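Local atomic coordinates of nisin leader peptide-processing serine protease NisP (Lactococcus lactis subsp. lactis, PDB entry 4MZD), a protein that probably acts as a subtilisin-like serine endopeptidase that removes the leader peptide from the precursor of the lantibiotic nisin. Residues I103-S111 with T339-Q347. Sequence-based numbering, arbitrary orientation. Where two conformers were deposited one is given.
Sequences IMEEHPDLS and TTTNTGWYQ
His107, in the loop after strand 95-100, lies between Thr340 on one face of its imidazole and the Gly344 carbonyl on the other, both from the hairpin of strands 337-340 and 346-349. Thr340 CG2 makes a CH-pi contact 3.8 Å from the His107 ring centroid, while Gly344 O sits above the opposite face, toward the rim. In the ring plane, His107 NE2 donates to Trp345 O (2.8 Å, N-H...O 165°), which also accepts from Thr341 N. At the other ring nitrogen, ND1 accepts from Asp109 N, 3.1 Å away and also in the plane. The imidazole is carried across to the hairpin by a chi1 of -166°, which sets CG opposite the backbone N. The His107 ring turns its CE1-NE2 edge to the Tyr346 face, an offset edge-to-face pair with planes at 79°. Tyr346 OH gives a short bond, 2.5 Å, to Asp109 OD2, meeting it from above the carboxylate plane; Asn160 binds both Asp109 OD1 and Tyr346 OH. The extended Met104 side chain lays SD 3.3 Å from Gly344 N, against the side-chain-less residue ending the Thr341-Gly344 type I turn. The contact joins two loops of the subtilase-family domain beside helix 147-156, which begins with the predicted catalytic His147 and whose Thr149 and Glu150 bond Thr340 OG1 and Thr341 OG1. Bonds at both nitrogens fix the His107 rotation, consistent with a neutral imidazole protonated at NE2.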
loop_
_atom_site.group_PDB
_atom_site.type_symbol
_atom_site.label_atom_id
_atom_site.label_comp_id
_atom_site.label_asym_id
_atom_site.label_seq_id
_atom_site.Cartn_x
_atom_site.Cartn_y
_atom_site.Cartn_z
ATOM N N ILE A 103 -3.223 3.254 13.428
ATOM C CA ILE A 103 -1.949 3.922 13.638
ATOM C C ILE A 103 -1.688 4.072 15.125
ATOM O O ILE A 103 -2.622 4.088 15.926
ATOM C CB ILE A 103 -1.930 5.317 12.951
ATOM C CG1 ILE A 103 -0.498 5.804 12.672
ATOM C CG2 ILE A 103 -2.725 6.342 13.767
ATOM C CD1 ILE A 103 -0.437 7.052 11.813
ATOM N N MET A 104 -0.411 4.162 15.478
ATOM C CA MET A 104 0.004 4.578 16.807
ATOM C C MET A 104 0.161 6.094 16.766
ATOM O O MET A 104 1.200 6.609 16.329
ATOM C CB MET A 104 1.329 3.918 17.178
ATOM C CG MET A 104 1.759 4.205 18.609
ATOM S SD MET A 104 3.558 4.053 18.903
ATOM C CE MET A 104 3.626 3.944 20.726
ATOM N N GLU A 105 -0.875 6.811 17.199
ATOM C CA GLU A 105 -0.907 8.263 17.028
ATOM C C GLU A 105 0.218 8.967 17.771
ATOM O O GLU A 105 0.656 10.047 17.370
ATOM C CB GLU A 105 -2.254 8.850 17.465
ATOM C CG GLU A 105 -3.418 8.545 16.534
ATOM C CD GLU A 105 -4.657 9.329 16.908
ATOM O OE1 GLU A 105 -5.207 9.068 17.994
ATOM O OE2 GLU A 105 -5.073 10.217 16.132
ATOM N N GLU A 106 0.675 8.362 18.861
ATOM C CA GLU A 106 1.676 8.994 19.699
ATOM C C GLU A 106 3.107 8.721 19.231
ATOM O O GLU A 106 4.052 9.151 19.882
ATOM C CB GLU A 106 1.477 8.588 21.166
ATOM C CG GLU A 106 1.810 7.139 21.482
ATOM C CD GLU A 106 0.617 6.192 21.395
ATOM O OE1 GLU A 106 0.614 5.205 22.162
ATOM O OE2 GLU A 106 -0.301 6.410 20.565
ATOM N N HIS A 107 3.292 8.033 18.108
ATOM C CA HIS A 107 4.649 7.842 17.622
ATOM C C HIS A 107 5.296 9.209 17.391
ATOM O O HIS A 107 4.726 10.043 16.695
ATOM C CB HIS A 107 4.680 7.040 16.328
ATOM C CG HIS A 107 6.050 6.548 15.997
ATOM N ND1 HIS A 107 7.081 7.403 15.671
ATOM C CD2 HIS A 107 6.581 5.302 16.033
ATOM C CE1 HIS A 107 8.184 6.696 15.487
ATOM N NE2 HIS A 107 7.907 5.419 15.699
ATOM N N PRO A 108 6.486 9.453 17.969
ATOM C CA PRO A 108 7.056 10.803 17.865
ATOM C C PRO A 108 7.292 11.302 16.437
ATOM O O PRO A 108 7.251 12.518 16.235
ATOM C CB PRO A 108 8.383 10.694 18.639
ATOM C CG PRO A 108 8.680 9.236 18.694
ATOM C CD PRO A 108 7.335 8.569 18.786
ATOM N N ASP A 109 7.538 10.415 15.475
ATOM C CA ASP A 109 7.778 10.880 14.117
ATOM C C ASP A 109 6.482 11.145 13.354
ATOM O O ASP A 109 6.516 11.741 12.275
ATOM C CB ASP A 109 8.592 9.862 13.321
ATOM C CG ASP A 109 10.020 9.713 13.814
ATOM O OD1 ASP A 109 10.544 10.613 14.509
ATOM O OD2 ASP A 109 10.625 8.676 13.456
ATOM N N LEU A 110 5.356 10.687 13.906
ATOM C CA LEU A 110 4.068 10.713 13.206
ATOM C C LEU A 110 3.017 11.639 13.804
ATOM O O LEU A 110 2.125 12.083 13.100
ATOM C CB LEU A 110 3.448 9.311 13.165
ATOM C CG LEU A 110 4.317 8.179 12.614
ATOM C CD1 LEU A 110 3.579 6.847 12.671
ATOM C CD2 LEU A 110 4.775 8.492 11.200
ATOM N N SER A 111 3.123 11.930 15.093
ATOM C CA SER A 111 2.026 12.601 15.779
ATOM C C SER A 111 1.656 13.948 15.153
ATOM O O SER A 111 0.476 14.307 15.101
ATOM C CB SER A 111 2.324 12.749 17.271
ATOM O OG SER A 111 3.511 13.491 17.489
ATOM N N THR A 339 11.454 1.474 9.239
ATOM C CA THR A 339 10.282 2.326 9.336
ATOM C C THR A 339 9.747 2.396 10.770
ATOM O O THR A 339 10.198 1.666 11.664
ATOM C CB THR A 339 9.200 1.892 8.339
ATOM O OG1 THR A 339 8.246 2.950 8.185
ATOM C CG2 THR A 339 8.522 0.620 8.798
ATOM N N THR A 340 8.809 3.312 10.983
ATOM C CA THR A 340 8.146 3.486 12.269
ATOM C C THR A 340 7.249 2.300 12.593
ATOM O O THR A 340 6.609 1.759 11.702
ATOM C CB THR A 340 7.262 4.743 12.228
ATOM O OG1 THR A 340 6.442 4.705 11.060
ATOM C CG2 THR A 340 8.108 6.003 12.145
ATOM N N THR A 341 7.172 1.901 13.858
ATOM C CA THR A 341 6.220 0.854 14.214
ATOM C C THR A 341 5.509 1.142 15.545
ATOM O O THR A 341 5.797 2.142 16.214
ATOM C CB THR A 341 6.852 -0.551 14.139
ATOM O OG1 THR A 341 5.821 -1.547 14.184
ATOM C CG2 THR A 341 7.849 -0.756 15.261
ATOM N N ASN A 342 4.562 0.278 15.907
ATOM C CA ASN A 342 3.631 0.569 16.998
ATOM C C ASN A 342 4.191 0.324 18.399
ATOM O O ASN A 342 3.449 0.344 19.383
ATOM C CB ASN A 342 2.301 -0.162 16.798
ATOM C CG ASN A 342 2.426 -1.644 17.008
ATOM O OD1 ASN A 342 3.526 -2.182 16.991
ATOM N ND2 ASN A 342 1.302 -2.317 17.208
ATOM N N THR A 343 5.501 0.138 18.485
ATOM C CA THR A 343 6.201 0.146 19.759
ATOM C C THR A 343 6.569 1.569 20.181
ATOM O O THR A 343 7.010 1.790 21.305
ATOM C CB THR A 343 7.526 -0.604 19.628
ATOM O OG1 THR A 343 8.286 -0.002 18.572
ATOM C CG2 THR A 343 7.295 -2.084 19.326
ATOM N N GLY A 344 6.429 2.521 19.264
ATOM C CA GLY A 344 6.935 3.867 19.460
ATOM C C GLY A 344 8.325 4.043 18.877
ATOM O O GLY A 344 8.875 5.144 18.900
ATOM N N TRP A 345 8.881 2.961 18.330
ATOM C CA TRP A 345 10.233 2.982 17.789
ATOM C C TRP A 345 10.214 2.510 16.329
ATOM O O TRP A 345 9.372 2.979 15.561
ATOM C CB TRP A 345 11.179 2.187 18.696
ATOM C CG TRP A 345 11.106 2.695 20.122
ATOM C CD1 TRP A 345 10.504 2.085 21.190
ATOM C CD2 TRP A 345 11.613 3.941 20.612
ATOM N NE1 TRP A 345 10.630 2.867 22.314
ATOM C CE2 TRP A 345 11.304 4.012 21.985
ATOM C CE3 TRP A 345 12.307 5.000 20.023
ATOM C CZ2 TRP A 345 11.668 5.099 22.777
ATOM C CZ3 TRP A 345 12.666 6.077 20.810
ATOM C CH2 TRP A 345 12.343 6.120 22.170
ATOM N N TYR A 346 11.104 1.591 15.953
ATOM C CA TYR A 346 11.343 1.273 14.544
ATOM C C TYR A 346 11.491 -0.217 14.329
ATOM O O TYR A 346 11.748 -0.969 15.265
ATOM C CB TYR A 346 12.587 2.022 14.035
ATOM C CG TYR A 346 12.451 3.483 14.352
ATOM C CD1 TYR A 346 11.788 4.332 13.483
ATOM C CD2 TYR A 346 12.901 4.001 15.561
ATOM C CE1 TYR A 346 11.598 5.663 13.787
ATOM C CE2 TYR A 346 12.708 5.330 15.879
ATOM C CZ TYR A 346 12.048 6.158 14.992
ATOM O OH TYR A 346 11.844 7.482 15.312
ATOM N N GLN A 347 11.344 -0.635 13.078
ATOM C CA GLN A 347 11.503 -2.028 12.711
ATOM C C GLN A 347 11.891 -2.118 11.246
ATOM O O GLN A 347 11.498 -1.274 10.441
ATOM C CB GLN A 347 10.179 -2.761 12.938
ATOM C CG GLN A 347 10.182 -4.228 12.587
ATOM C CD GLN A 347 8.935 -4.926 13.078
ATOM O OE1 GLN A 347 8.364 -4.552 14.103
ATOM N NE2 GLN A 347 8.500 -5.941 12.345
#